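Local coordinates for sulfoquinovosidase (Escherichia coli, PDB 5AEG), which catalyses the hydrolysis of sulfoquinovosyl diacylglycerides and simpler sulfoquinovosides, releasing sulfoquinovose, which the bacterium then degrades for carbon and sulfur, at residues 93-98 with 103-108; 161-166 with 512-517; 336-339 with 343-346. All coordinates share one frame; numbering follows the deposited sequence.

Contact 1 (93-98 with 103-108); sequences LNISAD and LLLELQ
Asn94 and Glu106 face each other as a hydrogen-bonded pair in an antiparallel beta hairpin of the N-terminal galactose mutarotase-like domain. Asn94 N bonds to Glu106 O at 2.9 Å, and Glu106 N returns a bond of the same length to Asn94 O. At the next hydrogen-bonded pair toward the turn, Leu104 N reaches Ser96 O at 2.8 Å in an almost straight bond (169° at the hydrogen). The non-hydrogen-bonded pairs put Leu93, Ile95, Leu103, Leu105 and Leu107 on the other face, where all five are buried, a setting that suits branched aliphatic residues. There Ile95 and Leu105 run alongside one another in the same direction, with Ile95 CG1 3.8 Å from Leu105 CD2. Leu93 turns CG anti to its own N (chi1 172°), which carries CD1 across to 3.9 Å from Leu105 CB. Leu9 and Phe11 of strand 9-12 pack on Ile95, while backbone bonds to strands 79-85 and 221-228 continue the sheet beyond both strands of the hairpin. Near the turn, Asp98 forms a salt bridge with Arg102. Serine and glutamate suit the more polar face they share with Asn94 and Leu104: a water donates a hydrogen bond to Ser96 OG at 2.8 Å and lies 2.6 Å from Glu106 OE1, one of several acceptors competing for its protons.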
ATOM      1  N   LEU A  93      30.775 -11.083   3.874  1.00 27.62           N
ATOM      2  CA  LEU A  93      30.093  -9.813   3.627  1.00 26.63           C
ATOM      3  C   LEU A  93      30.971  -8.984   2.743  1.00 28.62           C
ATOM      4  O   LEU A  93      32.110  -8.650   3.131  1.00 31.30           O
ATOM      5  CB  LEU A  93      29.839  -9.086   4.948  1.00 29.99           C
ATOM      6  CG  LEU A  93      29.292  -7.647   4.807  1.00 30.68           C
ATOM      7  CD1 LEU A  93      27.892  -7.711   4.187  1.00 35.93           C
ATOM      8  CD2 LEU A  93      29.308  -6.902   6.101  1.00 31.69           C
ATOM      9  N   ASN A  94      30.518  -8.732   1.531  1.00 28.51           N
ATOM     10  CA  ASN A  94      31.150  -7.815   0.646  1.00 31.86           C
ATOM     11  C   ASN A  94      30.553  -6.416   0.795  1.00 36.57           C
ATOM     12  O   ASN A  94      29.303  -6.248   0.772  1.00 31.99           O
ATOM     13  CB  ASN A  94      31.007  -8.278  -0.800  1.00 37.61           C
ATOM     14  CG  ASN A  94      32.311  -8.167  -1.536  1.00 57.93           C
ATOM     15  OD1 ASN A  94      33.056  -9.146  -1.572  1.00 68.01           O
ATOM     16  ND2 ASN A  94      32.654  -6.953  -2.029  1.00 62.45           N
ATOM     17  N   ILE A  95      31.437  -5.434   0.872  1.00 30.11           N
ATOM     18  CA  ILE A  95      31.105  -4.020   1.050  1.00 32.67           C
ATOM     19  C   ILE A  95      31.703  -3.281  -0.127  1.00 40.14           C
ATOM     20  O   ILE A  95      32.943  -3.407  -0.439  1.00 37.67           O
ATOM     21  CB  ILE A  95      31.702  -3.475   2.313  1.00 33.91           C
ATOM     22  CG1 ILE A  95      31.208  -4.248   3.505  1.00 31.90           C
ATOM     23  CG2 ILE A  95      31.418  -1.960   2.519  1.00 38.22           C
ATOM     24  CD1 ILE A  95      31.838  -3.769   4.814  1.00 31.15           C
ATOM     25  N   SER A  96      30.826  -2.546  -0.811  1.00 33.44           N
ATOM     26  CA  SER A  96      31.182  -1.846  -2.043  1.00 36.97           C
ATOM     27  C   SER A  96      30.262  -0.631  -2.267  1.00 44.57           C
ATOM     28  O   SER A  96      29.261  -0.479  -1.539  1.00 34.75           O
ATOM     29  CB  SER A  96      31.244  -2.797  -3.213  1.00 35.36           C
ATOM     30  OG  SER A  96      30.012  -3.148  -3.822  1.00 40.37           O
ATOM     31  N   ALA A  97      30.709   0.308  -3.098  1.00 46.20           N
ATOM     32  CA  ALA A  97      29.808   1.266  -3.832  1.00 52.10           C
ATOM     33  C   ALA A  97      29.176   0.545  -5.059  1.00 58.00           C
ATOM     34  O   ALA A  97      29.802  -0.321  -5.684  1.00 60.65           O
ATOM     35  CB  ALA A  97      30.558   2.520  -4.260  1.00 54.02           C
ATOM     36  N   ASP A  98      27.897   0.809  -5.352  1.00 59.72           N
ATOM     37  CA  ASP A  98      27.292   0.258  -6.575  1.00 56.76           C
ATOM     38  C   ASP A  98      27.486   1.276  -7.712  1.00 59.27           C
ATOM     39  O   ASP A  98      28.152   2.340  -7.506  1.00 54.66           O
ATOM     40  CB  ASP A  98      25.838  -0.242  -6.361  1.00 52.99           C
ATOM     41  CG  ASP A  98      24.753   0.892  -6.465  1.00 57.48           C
ATOM     42  OD1 ASP A  98      25.118   2.094  -6.542  1.00 48.12           O
ATOM     43  OD2 ASP A  98      23.536   0.544  -6.423  1.00 51.97           O
ATOM     44  N   LEU A 103      25.840   2.602  -1.113  1.00 28.17           N
ATOM     45  CA  LEU A 103      26.432   1.530  -0.363  1.00 24.67           C
ATOM     46  C   LEU A 103      25.750   0.190  -0.660  1.00 28.27           C
ATOM     47  O   LEU A 103      24.539   0.077  -0.486  1.00 23.38           O
ATOM     48  CB  LEU A 103      26.429   1.884   1.069  1.00 24.32           C
ATOM     49  CG  LEU A 103      26.898   0.760   2.000  1.00 26.17           C
ATOM     50  CD1 LEU A 103      28.381   0.451   1.736  1.00 30.86           C
ATOM     51  CD2 LEU A 103      26.648   1.019   3.427  1.00 28.42           C
ATOM     52  N   LEU A 104      26.489  -0.817  -1.161  1.00 26.73           N
ATOM     53  CA  LEU A 104      25.985  -2.212  -1.395  1.00 25.72           C
ATOM     54  C   LEU A 104      26.593  -3.192  -0.375  1.00 32.06           C
ATOM     55  O   LEU A 104      27.860  -3.250  -0.269  1.00 29.74           O
ATOM     56  CB  LEU A 104      26.331  -2.636  -2.807  1.00 32.30           C
ATOM     57  CG  LEU A 104      25.970  -4.016  -3.333  1.00 34.03           C
ATOM     58  CD1 LEU A 104      24.454  -4.145  -3.296  1.00 33.96           C
ATOM     59  CD2 LEU A 104      26.483  -4.257  -4.763  1.00 36.64           C
ATOM     60  N   LEU A 105      25.750  -3.865   0.479  1.00 25.30           N
ATOM     61  CA  LEU A 105      26.208  -4.942   1.369  1.00 26.68           C
ATOM     62  C   LEU A 105      25.694  -6.242   0.838  1.00 30.47           C
ATOM     63  O   LEU A 105      24.486  -6.402   0.589  1.00 27.91           O
ATOM     64  CB  LEU A 105      25.763  -4.769   2.820  1.00 28.47           C
ATOM     65  CG  LEU A 105      26.078  -3.491   3.568  1.00 33.20           C
ATOM     66  CD1 LEU A 105      25.662  -3.686   5.044  1.00 32.79           C
ATOM     67  CD2 LEU A 105      27.547  -3.119   3.483  1.00 30.86           C
ATOM     68  N   GLU A 106      26.591  -7.193   0.612  1.00 29.74           N
ATOM     69  CA  GLU A 106      26.203  -8.473   0.029  1.00 33.66           C
ATOM     70  C   GLU A 106      26.663  -9.574   0.970  1.00 35.74           C
ATOM     71  O   GLU A 106      27.879  -9.834   1.092  1.00 29.75           O
ATOM     72  CB  GLU A 106      26.837  -8.668  -1.345  1.00 34.92           C
ATOM     73  CG  GLU A 106      26.282  -7.802  -2.444  1.00 39.12           C
ATOM     74  CD  GLU A 106      27.218  -7.793  -3.645  1.00 44.08           C
ATOM     75  OE1 GLU A 106      28.375  -7.345  -3.484  1.00 43.52           O
ATOM     76  OE2 GLU A 106      26.814  -8.256  -4.711  1.00 43.22           O
ATOM     77  N   LEU A 107      25.699 -10.274   1.574  1.00 26.69           N
ATOM     78  CA  LEU A 107      25.985 -11.278   2.580  1.00 29.18           C
ATOM     79  C   LEU A 107      25.716 -12.635   1.979  1.00 29.04           C
ATOM     80  O   LEU A 107      24.656 -12.856   1.388  1.00 25.49           O
ATOM     81  CB  LEU A 107      25.055 -11.069   3.736  1.00 36.02           C
ATOM     82  CG  LEU A 107      25.601 -10.952   5.097  1.00 48.48           C
ATOM     83  CD1 LEU A 107      24.447 -10.506   6.016  1.00 47.55           C
ATOM     84  CD2 LEU A 107      26.209 -12.285   5.482  1.00 51.38           C
ATOM     85  N   GLN A 108      26.649 -13.581   2.147  1.00 27.55           N
ATOM     86  CA  GLN A 108      26.404 -14.949   1.726  1.00 29.44           C
ATOM     87  C   GLN A 108      26.881 -15.962   2.786  1.00 26.90           C
ATOM     88  O   GLN A 108      28.045 -15.959   3.136  1.00 25.39           O
ATOM     89  CB  GLN A 108      27.044 -15.167   0.344  1.00 33.51           C
ATOM     90  CG  GLN A 108      26.952 -16.589  -0.236  1.00 34.28           C
ATOM     91  CD  GLN A 108      25.500 -17.066  -0.458  1.00 33.83           C
ATOM     92  OE1 GLN A 108      24.801 -16.595  -1.359  1.00 37.92           O
ATOM     93  NE2 GLN A 108      25.020 -17.982   0.405  1.00 32.69           N
TER
HETATM   94  O   HOH W   1      29.340  -5.266  -2.184  1.00 28.27           O

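Contact 2 (161-166 with 512-517); sequences TYVTWQ and FEMKRS
Gln166 lays its side chain along Phe512, the two running past one another in opposite senses. Its CB sits over the centre of the Phe512 ring, 3.9 Å from the centroid and only 7° off the normal, a CH-pi contact. From there the chain is extended, with CG beside the backbone N (chi1 -64°) and CD anti to CA, and the amide lies back over the root of the aromatic side chain: CD is 3.8 Å from Phe512 CB. At the tip both branches rest on that same carbon, OE1 at 3.5 Å from Phe512 CB. NE2 leans on to 3.7 Å from Phe512 CD1, with the amide plane turned 42° from the ring, and OE1 in addition takes a hydrogen bond of 2.8 Å from a water that also donates to Phe512 O. The same oxygen lies above one face of the Tyr162 ring, toward its rim. Glutamine suits this place because its CB methylene covers the ring while its amide stays polar at a partly exposed boundary. The contact joins two domains: helix 162-169 comes from the mutarotase-like domain, and 512-517 from the loop after strand 501-505 of the catalytic TIM barrel. Phe512 and Glu513 both have positive phi, consistent with a tight turn of the chain here; the CB of Phe512 points at the helix. Replacing Phe512 by an alanine would probably strip the Gln166 methylene of its aromatic cover and open a gap between the domains. Beside this pair Val163 and Met514 meet tip to tip, Val163 CG2 3.9 Å from Met514 SD. Asn474 touches both of these side chains, and the Met514 side chain is about 8 Å from a bound calcium ion and about 9 Å from that of Asp472, the inferred proton donor.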
ATOM      1  N   THR A 161      -9.335  -5.005  21.048  1.00 24.14           N
ATOM      2  CA  THR A 161     -10.665  -4.543  20.627  1.00 25.34           C
ATOM      3  C   THR A 161     -11.534  -5.719  20.303  1.00 24.55           C
ATOM      4  O   THR A 161     -11.076  -6.787  19.879  1.00 23.74           O
ATOM      5  CB  THR A 161     -10.606  -3.528  19.446  1.00 26.51           C
ATOM      6  OG1 THR A 161     -10.188  -4.180  18.250  1.00 24.58           O
ATOM      7  CG2 THR A 161      -9.729  -2.413  19.787  1.00 26.94           C
ATOM      8  N   TYR A 162     -12.818  -5.513  20.502  1.00 25.79           N
ATOM      9  CA  TYR A 162     -13.811  -6.587  20.417  1.00 24.82           C
ATOM     10  C   TYR A 162     -13.960  -7.194  19.069  1.00 22.51           C
ATOM     11  O   TYR A 162     -14.020  -8.426  18.897  1.00 23.70           O
ATOM     12  CB  TYR A 162     -15.141  -6.031  20.969  1.00 26.89           C
ATOM     13  CG  TYR A 162     -16.287  -7.000  20.972  1.00 27.73           C
ATOM     14  CD1 TYR A 162     -16.172  -8.238  21.593  1.00 28.30           C
ATOM     15  CD2 TYR A 162     -17.528  -6.650  20.410  1.00 32.53           C
ATOM     16  CE1 TYR A 162     -17.211  -9.129  21.597  1.00 33.61           C
ATOM     17  CE2 TYR A 162     -18.590  -7.550  20.426  1.00 33.63           C
ATOM     18  CZ  TYR A 162     -18.419  -8.774  21.028  1.00 35.13           C
ATOM     19  OH  TYR A 162     -19.395  -9.715  21.056  1.00 35.47           O
ATOM     20  N   VAL A 163     -13.920  -6.364  18.039  1.00 23.72           N
ATOM     21  CA  VAL A 163     -14.048  -6.876  16.680  1.00 23.76           C
ATOM     22  C   VAL A 163     -12.861  -7.816  16.338  1.00 20.66           C
ATOM     23  O   VAL A 163     -12.995  -8.824  15.627  1.00 21.63           O
ATOM     24  CB  VAL A 163     -14.201  -5.688  15.702  1.00 29.28           C
ATOM     25  CG1 VAL A 163     -13.979  -6.099  14.277  1.00 33.81           C
ATOM     26  CG2 VAL A 163     -15.631  -5.096  15.856  1.00 32.33           C
ATOM     27  N   THR A 164     -11.693  -7.417  16.796  1.00 18.30           N
ATOM     28  CA  THR A 164     -10.485  -8.242  16.523  1.00 19.84           C
ATOM     29  C   THR A 164     -10.658  -9.665  17.150  1.00 21.15           C
ATOM     30  O   THR A 164     -10.356 -10.702  16.480  1.00 20.47           O
ATOM     31  CB  THR A 164      -9.249  -7.586  17.086  1.00 19.05           C
ATOM     32  OG1 THR A 164      -9.220  -6.186  16.679  1.00 20.55           O
ATOM     33  CG2 THR A 164      -7.990  -8.342  16.642  1.00 22.36           C
ATOM     34  N   TRP A 165     -11.146  -9.689  18.356  1.00 22.09           N
ATOM     35  CA  TRP A 165     -11.360 -10.956  19.091  1.00 24.00           C
ATOM     36  C   TRP A 165     -12.384 -11.805  18.372  1.00 25.30           C
ATOM     37  O   TRP A 165     -12.189 -13.028  18.143  1.00 24.64           O
ATOM     38  CB  TRP A 165     -11.772 -10.683  20.530  1.00 25.92           C
ATOM     39  CG  TRP A 165     -12.185 -11.970  21.218  1.00 25.19           C
ATOM     40  CD1 TRP A 165     -11.361 -12.902  21.737  1.00 28.73           C
ATOM     41  CD2 TRP A 165     -13.517 -12.446  21.422  1.00 27.80           C
ATOM     42  NE1 TRP A 165     -12.107 -13.980  22.226  1.00 30.54           N
ATOM     43  CE2 TRP A 165     -13.427 -13.717  22.041  1.00 29.41           C
ATOM     44  CE3 TRP A 165     -14.773 -11.945  21.109  1.00 25.69           C
ATOM     45  CZ2 TRP A 165     -14.573 -14.486  22.366  1.00 28.95           C
ATOM     46  CZ3 TRP A 165     -15.926 -12.719  21.444  1.00 27.43           C
ATOM     47  CH2 TRP A 165     -15.791 -13.984  22.054  1.00 26.39           C
ATOM     48  N   GLN A 166     -13.489 -11.175  17.973  1.00 23.86           N
ATOM     49  CA  GLN A 166     -14.468 -11.881  17.132  1.00 24.19           C
ATOM     50  C   GLN A 166     -13.932 -12.482  15.821  1.00 26.82           C
ATOM     51  O   GLN A 166     -14.175 -13.684  15.479  1.00 25.49           O
ATOM     52  CB  GLN A 166     -15.656 -10.969  16.794  1.00 25.12           C
ATOM     53  CG  GLN A 166     -16.477 -10.548  17.971  1.00 26.38           C
ATOM     54  CD  GLN A 166     -17.614  -9.627  17.562  1.00 27.29           C
ATOM     55  OE1 GLN A 166     -17.421  -8.434  17.313  1.00 31.41           O
ATOM     56  NE2 GLN A 166     -18.750 -10.199  17.354  1.00 25.69           N
ATOM     57  N   PHE A 512     -19.941  -8.641  11.927  1.00 26.26           N
ATOM     58  CA  PHE A 512     -20.083  -8.589  13.387  1.00 28.48           C
ATOM     59  C   PHE A 512     -20.907  -7.411  13.828  1.00 31.06           C
ATOM     60  O   PHE A 512     -20.532  -6.715  14.784  1.00 31.35           O
ATOM     61  CB  PHE A 512     -18.685  -8.586  14.087  1.00 31.75           C
ATOM     62  CG  PHE A 512     -17.793  -9.669  13.620  1.00 28.55           C
ATOM     63  CD1 PHE A 512     -18.182 -11.005  13.751  1.00 30.57           C
ATOM     64  CD2 PHE A 512     -16.575  -9.393  13.030  1.00 29.65           C
ATOM     65  CE1 PHE A 512     -17.378 -12.040  13.282  1.00 32.12           C
ATOM     66  CE2 PHE A 512     -15.784 -10.420  12.547  1.00 30.35           C
ATOM     67  CZ  PHE A 512     -16.150 -11.740  12.700  1.00 29.31           C
ATOM     68  N   GLU A 513     -22.017  -7.132  13.155  1.00 31.50           N
ATOM     69  CA  GLU A 513     -22.767  -5.953  13.574  1.00 41.15           C
ATOM     70  C   GLU A 513     -22.087  -4.546  13.391  1.00 35.04           C
ATOM     71  O   GLU A 513     -22.596  -3.546  13.904  1.00 31.15           O
ATOM     72  CB  GLU A 513     -23.247  -6.088  15.049  1.00 45.32           C
ATOM     73  CG  GLU A 513     -24.045  -7.388  15.339  1.00 59.76           C
ATOM     74  CD  GLU A 513     -25.059  -7.777  14.242  1.00 69.18           C
ATOM     75  OE1 GLU A 513     -25.876  -6.931  13.791  1.00 72.60           O
ATOM     76  OE2 GLU A 513     -25.056  -8.960  13.817  1.00 90.68           O
ATOM     77  N   MET A 514     -20.943  -4.462  12.700  1.00 26.64           N
ATOM     78  CA  MET A 514     -20.489  -3.156  12.278  1.00 24.91           C
ATOM     79  C   MET A 514     -21.362  -2.785  11.082  1.00 21.98           C
ATOM     80  O   MET A 514     -21.567  -3.593  10.198  1.00 23.35           O
ATOM     81  CB  MET A 514     -19.019  -3.209  11.830  1.00 24.52           C
ATOM     82  CG  MET A 514     -18.075  -3.387  12.944  1.00 24.59           C
ATOM     83  SD  MET A 514     -16.316  -3.407  12.441  1.00 23.84           S
ATOM     84  CE  MET A 514     -16.239  -4.671  11.202  1.00 23.17           C
ATOM     85  N   LYS A 515     -21.877  -1.560  11.038  1.00 21.94           N
ATOM     86  CA  LYS A 515     -22.620  -1.052   9.885  1.00 24.10           C
ATOM     87  C   LYS A 515     -22.247   0.424   9.719  1.00 20.07           C
ATOM     88  O   LYS A 515     -22.121   1.164  10.688  1.00 21.58           O
ATOM     89  CB  LYS A 515     -24.095  -1.132  10.212  1.00 29.71           C
ATOM     90  CG  LYS A 515     -24.638  -2.535  10.586  1.00 33.59           C
ATOM     91  CD  LYS A 515     -26.158  -2.375  10.852  1.00 38.99           C
ATOM     92  CE  LYS A 515     -26.925  -3.677  10.770  1.00 48.27           C
ATOM     93  NZ  LYS A 515     -26.138  -4.800  11.300  1.00 50.18           N
ATOM     94  N   ARG A 516     -22.142   0.862   8.493  1.00 21.98           N
ATOM     95  CA  ARG A 516     -21.682   2.221   8.177  1.00 20.85           C
ATOM     96  C   ARG A 516     -22.778   3.237   8.417  1.00 20.78           C
ATOM     97  O   ARG A 516     -23.821   3.138   7.794  1.00 21.28           O
ATOM     98  CB  ARG A 516     -21.327   2.343   6.731  1.00 20.45           C
ATOM     99  CG  ARG A 516     -20.572   3.630   6.419  1.00 19.69           C
ATOM    100  CD  ARG A 516     -20.536   3.878   4.935  1.00 17.54           C
ATOM    101  NE  ARG A 516     -19.683   2.921   4.165  1.00 19.09           N
ATOM    102  CZ  ARG A 516     -20.019   2.320   3.076  1.00 17.19           C
ATOM    103  NH1 ARG A 516     -21.207   2.563   2.483  1.00 19.39           N
ATOM    104  NH2 ARG A 516     -19.147   1.544   2.468  1.00 18.12           N
ATOM    105  N   SER A 517     -22.540   4.154   9.329  1.00 20.47           N
ATOM    106  CA  SER A 517     -23.500   5.279   9.565  1.00 22.51           C
ATOM    107  C   SER A 517     -23.375   6.343   8.452  1.00 24.61           C
ATOM    108  O   SER A 517     -22.352   6.468   7.690  1.00 19.25           O
ATOM    109  CB  SER A 517     -23.236   5.877  10.945  1.00 22.96           C
ATOM    110  OG  SER A 517     -21.981   6.524  10.972  1.00 21.28           O
TER
HETATM  111  O   HOH W   2     -18.977  -6.214  16.615  1.00 44.35           O

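Contact 3 (336-339 with 343-346); sequences PYVA and DLCE
Val338 points toward the first turn of helix 343-351 and divides its two methyl groups between successive residues. CG1, anti to the carbonyl carbon (chi1 -78°), meets Leu344 CB at 3.8 Å, the two side chains crossing at about a right angle. CG2 instead lies against Cys345, 3.7 Å from its CB. The cysteine in turn points at the strand and extends SG anti to its backbone N, bringing the sulfur to 3.7 Å from Val338 O and alongside the valine methyl. Small, beta-branched and apolar, valine fills the angle between strand and helix, and the slender cysteine lets the backbone come close: Cys345 CB is 3.2 Å from Ala339 O. That carbonyl also accepts a hydrogen bond from a water at 2.9 Å, which accepts one from Cys345 N, so a bridging water links strand and helix polar groups. Trp306 packs on both Val338 and Leu344, and Asn305 OD1 accepts a bond from Leu344 N. Strand 337-339, at the edge of a small antiparallel sheet with 370-374 and 364-367, and helix 343-351 belong to the excursion between TIM-barrel strands 329-334 and 401-404, with the Ala339 side chain about 4 Å from that of Trp304, a residue of the substrate site.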
ATOM      1  N   PRO A 336      -6.110 -12.216  -9.531  1.00 25.60           N
ATOM      2  CA  PRO A 336      -5.234 -13.150 -10.252  1.00 23.79           C
ATOM      3  C   PRO A 336      -5.638 -14.605 -10.002  1.00 25.73           C
ATOM      4  O   PRO A 336      -4.792 -15.499 -10.137  1.00 25.19           O
ATOM      5  CB  PRO A 336      -3.876 -12.776  -9.704  1.00 26.66           C
ATOM      6  CG  PRO A 336      -4.180 -12.532  -8.228  1.00 28.39           C
ATOM      7  CD  PRO A 336      -5.556 -11.914  -8.184  1.00 24.76           C
ATOM      8  N   TYR A 337      -6.926 -14.838  -9.674  1.00 24.08           N
ATOM      9  CA  TYR A 337      -7.531 -16.164  -9.578  1.00 26.84           C
ATOM     10  C   TYR A 337      -8.639 -16.273 -10.654  1.00 25.86           C
ATOM     11  O   TYR A 337      -9.057 -15.264 -11.250  1.00 25.19           O
ATOM     12  CB  TYR A 337      -8.183 -16.408  -8.243  1.00 23.97           C
ATOM     13  CG  TYR A 337      -7.325 -16.133  -7.005  1.00 28.75           C
ATOM     14  CD1 TYR A 337      -6.430 -17.096  -6.502  1.00 29.49           C
ATOM     15  CD2 TYR A 337      -7.494 -14.953  -6.270  1.00 27.08           C
ATOM     16  CE1 TYR A 337      -5.707 -16.853  -5.315  1.00 32.71           C
ATOM     17  CE2 TYR A 337      -6.745 -14.681  -5.158  1.00 27.06           C
ATOM     18  CZ  TYR A 337      -5.871 -15.643  -4.619  1.00 27.57           C
ATOM     19  OH  TYR A 337      -5.136 -15.356  -3.435  1.00 27.37           O
ATOM     20  N   VAL A 338      -9.069 -17.500 -10.893  1.00 27.28           N
ATOM     21  CA  VAL A 338     -10.102 -17.773 -11.903  1.00 28.19           C
ATOM     22  C   VAL A 338     -11.023 -18.851 -11.364  1.00 27.70           C
ATOM     23  O   VAL A 338     -10.578 -19.930 -10.985  1.00 30.08           O
ATOM     24  CB  VAL A 338      -9.519 -18.144 -13.266  1.00 28.78           C
ATOM     25  CG1 VAL A 338      -9.032 -16.942 -14.041  1.00 29.10           C
ATOM     26  CG2 VAL A 338      -8.407 -19.185 -13.175  1.00 29.38           C
ATOM     27  N   ALA A 339     -12.318 -18.577 -11.399  1.00 27.15           N
ATOM     28  CA  ALA A 339     -13.313 -19.482 -10.866  1.00 28.16           C
ATOM     29  C   ALA A 339     -13.234 -20.871 -11.610  1.00 26.50           C
ATOM     30  O   ALA A 339     -13.358 -20.938 -12.827  1.00 29.68           O
ATOM     31  CB  ALA A 339     -14.689 -18.901 -11.082  1.00 29.47           C
ATOM     32  N   ASP A 343     -14.941 -20.457 -17.788  1.00 32.75           N
ATOM     33  CA  ASP A 343     -14.187 -20.571 -19.033  1.00 36.69           C
ATOM     34  C   ASP A 343     -12.726 -20.349 -18.871  1.00 40.78           C
ATOM     35  O   ASP A 343     -11.908 -21.103 -19.422  1.00 33.98           O
ATOM     36  CB  ASP A 343     -14.591 -19.423 -19.983  1.00 47.55           C
ATOM     37  CG  ASP A 343     -15.906 -19.623 -20.623  1.00 64.98           C
ATOM     38  OD1 ASP A 343     -16.473 -20.748 -20.479  1.00 68.25           O
ATOM     39  OD2 ASP A 343     -16.355 -18.636 -21.274  1.00 66.78           O
ATOM     40  N   LEU A 344     -12.360 -19.226 -18.213  1.00 32.02           N
ATOM     41  CA  LEU A 344     -10.922 -18.905 -18.142  1.00 33.14           C
ATOM     42  C   LEU A 344     -10.133 -19.961 -17.435  1.00 27.82           C
ATOM     43  O   LEU A 344      -9.010 -20.210 -17.858  1.00 31.12           O
ATOM     44  CB  LEU A 344     -10.596 -17.544 -17.464  1.00 31.11           C
ATOM     45  CG  LEU A 344     -11.171 -16.345 -18.184  1.00 32.14           C
ATOM     46  CD1 LEU A 344     -10.842 -15.056 -17.417  1.00 29.42           C
ATOM     47  CD2 LEU A 344     -10.596 -16.209 -19.597  1.00 32.19           C
ATOM     48  N   CYS A 345     -10.652 -20.526 -16.359  1.00 27.98           N
ATOM     49  CA  CYS A 345      -9.901 -21.521 -15.580  1.00 31.19           C
ATOM     50  C   CYS A 345      -9.751 -22.813 -16.410  1.00 36.41           C
ATOM     51  O   CYS A 345      -8.735 -23.507 -16.297  1.00 34.55           O
ATOM     52  CB  CYS A 345     -10.629 -21.880 -14.280  1.00 32.45           C
ATOM     53  SG  CYS A 345      -9.624 -22.837 -13.082  1.00 33.93           S
ATOM     54  N   GLU A 346     -10.778 -23.144 -17.205  1.00 36.89           N
ATOM     55  CA  GLU A 346     -10.706 -24.365 -18.063  1.00 40.18           C
ATOM     56  C   GLU A 346      -9.583 -24.177 -19.085  1.00 37.60           C
ATOM     57  O   GLU A 346      -8.710 -25.031 -19.284  1.00 38.62           O
ATOM     58  CB  GLU A 346     -12.086 -24.577 -18.721  1.00 45.39           C
ATOM     59  CG  GLU A 346     -12.170 -25.830 -19.613  1.00 59.70           C
ATOM     60  CD  GLU A 346     -13.448 -25.873 -20.465  1.00 74.72           C
ATOM     61  OE1 GLU A 346     -14.416 -25.075 -20.229  1.00 85.41           O
ATOM     62  OE2 GLU A 346     -13.482 -26.732 -21.376  1.00 81.86           O
TER
HETATM   63  O   HOH W   3     -12.625 -19.000 -14.787  1.00 30.11           O

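How the contacts relate
The three contacts are well separated. The centres of contacts 1 and 2 are about 48 Å apart, those of contacts 1 and 3 about 43 Å, and those of contacts 2 and 3 about 33 Å. Contact 1 closes first along the chain, within the mutarotase-like domain. Contact 2 starts in that same domain, but its second segment follows 346 residues later, in the TIM barrel, and contact 3 is nested inside the long loop it closes. Contacts 1 and 3 are therefore local, each built from neighbouring elements of a single domain, whereas contact 2 joins the two domains. Contact 2 lies near the inferred proton donor and calcium, and contact 3 beside the substrate-binding Trp304, while contact 1 is remote from both.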